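Local coordinates for peptidase S9 prolyl oligopeptidase catalytic domain-containing protein (Pyrococcus horikoshii, PDB 4HXF), which probably acts as a serine protease of the acylaminoacyl peptidase type, self-compartmentalizing as a hexamer in which a beta-propeller accompanies an alpha/beta-hydrolase domain, at residues 260-265 with 276-281. Residues are numbered along the deposited sequence; the frame is centred on the assembly and turned at random.
Sequences IDREVA and FTLFEE. With MG (magnesium ion), chain D.
R262 takes hold of E281 side-on: NE (2.8 Å) and NH2 (2.9 Å) both donate to E281 OE2, which lies in the guanidinium plane, while the carboxylate is turned 69° from that plane. Arginine suits the place because its third nitrogen, NH1, bonds to D261 O at 2.8 Å; with both grips in its plane, the group is held against turning. A bend at chi2 (-68°) carries the chain past F279 O. Replacing R262 with alanine removes the guanidinium and is likely to leave the E281 carboxylate without its charged mate and D261 O without this donor. Farther along, backbone bonds F279 N to E263 O (3.0 Å) and A265 N to T277 O (2.8 Å) flank the antiparallel, non-hydrogen-bonded pair V264 and L278, whose branched side chains meet at CG2 and CD2. I260 CG2 extends this apolar patch to L278 CD1. A265, small enough to sit close, puts CB 3.5 Å from F279 CE1. One water links E263 N to F279 O. Glutamate suits 263: OE2 binds magnesium (2.1 Å) alongside D244, while OE1 accepts from a metal-bound water (2.6 Å) and N419. This propeller-blade hairpin thus probably balances both carboxylates, E281 by R262 and E263 by magnesium.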
loop_
_atom_site.group_PDB
_atom_site.type_symbol
_atom_site.label_atom_id
_atom_site.label_comp_id
_atom_site.label_asym_id
_atom_site.label_seq_id
_atom_site.Cartn_x
_atom_site.Cartn_y
_atom_site.Cartn_z
ATOM N N ILE A 260 -37.341 41.586 -30.243
ATOM C CA ILE A 260 -36.350 42.031 -29.254
ATOM C C ILE A 260 -34.999 41.640 -29.857
ATOM O O ILE A 260 -34.750 40.443 -30.111
ATOM C CB ILE A 260 -36.532 41.355 -27.898
ATOM C CG1 ILE A 260 -37.823 41.914 -27.234
ATOM C CG2 ILE A 260 -35.317 41.615 -27.037
ATOM C CD1 ILE A 260 -38.225 41.159 -25.964
ATOM N N ASP A 261 -34.195 42.634 -30.180
ATOM C CA ASP A 261 -32.899 42.404 -30.877
ATOM C C ASP A 261 -31.739 42.253 -29.841
ATOM O O ASP A 261 -30.780 43.059 -29.818
ATOM C CB ASP A 261 -32.576 43.539 -31.864
ATOM C CG ASP A 261 -31.359 43.282 -32.736
ATOM O OD1 ASP A 261 -30.881 42.169 -32.814
ATOM O OD2 ASP A 261 -30.969 44.282 -33.364
ATOM N N ARG A 262 -31.889 41.254 -29.002
ATOM C CA ARG A 262 -30.893 40.897 -27.970
ATOM C C ARG A 262 -30.833 39.356 -27.915
ATOM O O ARG A 262 -31.759 38.594 -28.301
ATOM C CB ARG A 262 -31.304 41.487 -26.651
ATOM C CG ARG A 262 -31.239 42.990 -26.623
ATOM C CD ARG A 262 -29.826 43.543 -26.687
ATOM N NE ARG A 262 -29.830 44.976 -26.478
ATOM C CZ ARG A 262 -29.941 45.898 -27.444
ATOM N NH1 ARG A 262 -30.215 45.521 -28.696
ATOM N NH2 ARG A 262 -29.891 47.181 -27.124
ATOM N N GLU A 263 -29.689 38.853 -27.467
ATOM C CA GLU A 263 -29.482 37.404 -27.415
ATOM C C GLU A 263 -29.966 36.822 -26.058
ATOM O O GLU A 263 -29.663 37.380 -24.978
ATOM C CB GLU A 263 -28.036 37.111 -27.601
ATOM C CG GLU A 263 -27.764 35.587 -27.545
ATOM C CD GLU A 263 -26.427 35.202 -28.148
ATOM O OE1 GLU A 263 -25.370 35.546 -27.624
ATOM O OE2 GLU A 263 -26.516 34.460 -29.144
ATOM N N VAL A 264 -30.611 35.673 -26.091
ATOM C CA VAL A 264 -30.986 34.876 -24.905
ATOM C C VAL A 264 -29.763 34.134 -24.384
ATOM O O VAL A 264 -29.009 33.456 -25.094
ATOM C CB VAL A 264 -32.184 33.897 -25.185
ATOM C CG1 VAL A 264 -32.483 33.003 -23.938
ATOM C CG2 VAL A 264 -33.455 34.645 -25.643
ATOM N N ALA A 265 -29.561 34.295 -23.055
ATOM C CA ALA A 265 -28.488 33.606 -22.374
ATOM C C ALA A 265 -28.968 32.212 -21.906
ATOM O O ALA A 265 -28.222 31.251 -22.159
ATOM C CB ALA A 265 -27.924 34.427 -21.174
ATOM N N PHE A 276 -36.438 33.586 -18.859
ATOM C CA PHE A 276 -35.255 33.677 -19.674
ATOM C C PHE A 276 -34.430 34.919 -19.303
ATOM O O PHE A 276 -34.961 35.887 -18.811
ATOM C CB PHE A 276 -35.677 33.722 -21.156
ATOM C CG PHE A 276 -36.392 34.955 -21.582
ATOM C CD1 PHE A 276 -37.780 34.995 -21.497
ATOM C CD2 PHE A 276 -35.716 36.022 -22.139
ATOM C CE1 PHE A 276 -38.439 36.113 -21.910
ATOM C CE2 PHE A 276 -36.412 37.134 -22.566
ATOM C CZ PHE A 276 -37.790 37.184 -22.446
ATOM N N THR A 277 -33.160 34.863 -19.615
ATOM C CA THR A 277 -32.287 35.964 -19.441
ATOM C C THR A 277 -31.763 36.467 -20.767
ATOM O O THR A 277 -31.654 35.692 -21.733
ATOM C CB THR A 277 -31.061 35.577 -18.592
ATOM O OG1 THR A 277 -30.518 34.301 -19.008
ATOM C CG2 THR A 277 -31.561 35.417 -17.076
ATOM N N LEU A 278 -31.443 37.742 -20.834
ATOM C CA LEU A 278 -30.858 38.393 -22.021
ATOM C C LEU A 278 -29.642 39.116 -21.712
ATOM O O LEU A 278 -29.489 39.704 -20.611
ATOM C CB LEU A 278 -31.822 39.493 -22.557
ATOM C CG LEU A 278 -33.244 39.175 -23.002
ATOM C CD1 LEU A 278 -34.115 40.408 -23.388
ATOM C CD2 LEU A 278 -33.113 38.210 -24.220
ATOM N N PHE A 279 -28.747 39.141 -22.690
ATOM C CA PHE A 279 -27.506 39.922 -22.627
ATOM C C PHE A 279 -27.857 41.341 -23.066
ATOM O O PHE A 279 -28.317 41.610 -24.204
ATOM C CB PHE A 279 -26.442 39.386 -23.548
ATOM C CG PHE A 279 -25.879 38.071 -23.208
ATOM C CD1 PHE A 279 -26.364 36.953 -23.851
ATOM C CD2 PHE A 279 -24.777 37.928 -22.371
ATOM C CE1 PHE A 279 -25.849 35.706 -23.688
ATOM C CE2 PHE A 279 -24.274 36.640 -22.151
ATOM C CZ PHE A 279 -24.846 35.518 -22.788
ATOM N N GLU A 280 -27.695 42.301 -22.165
ATOM C CA GLU A 280 -28.122 43.675 -22.413
ATOM C C GLU A 280 -27.095 44.705 -21.843
ATOM O O GLU A 280 -27.100 44.959 -20.633
ATOM C CB GLU A 280 -29.465 43.990 -21.779
ATOM C CG GLU A 280 -30.652 43.214 -22.322
ATOM C CD GLU A 280 -31.956 43.639 -21.728
ATOM O OE1 GLU A 280 -32.313 43.190 -20.684
ATOM O OE2 GLU A 280 -32.596 44.480 -22.334
ATOM N N GLU A 281 -26.305 45.292 -22.711
ATOM C CA GLU A 281 -25.399 46.419 -22.441
ATOM C C GLU A 281 -24.671 46.292 -21.119
ATOM O O GLU A 281 -24.656 47.193 -20.269
ATOM C CB GLU A 281 -26.219 47.728 -22.475
ATOM C CG GLU A 281 -27.113 47.859 -23.707
ATOM C CD GLU A 281 -28.542 47.294 -23.471
ATOM O OE1 GLU A 281 -29.046 47.487 -22.379
ATOM O OE2 GLU A 281 -29.140 46.586 -24.340
HETATM MG MG MG D . -25.292 32.751 -29.408
HETATM O O HOH W 1 -27.692 40.711 -26.810
HETATM O O HOH W 2 -23.720 33.783 -28.542
HETATM O O HOH W 3 -24.753 33.448 -31.281
HETATM O O HOH W 4 -24.019 31.052 -29.825
HETATM O O HOH W 5 -25.827 31.995 -27.435
#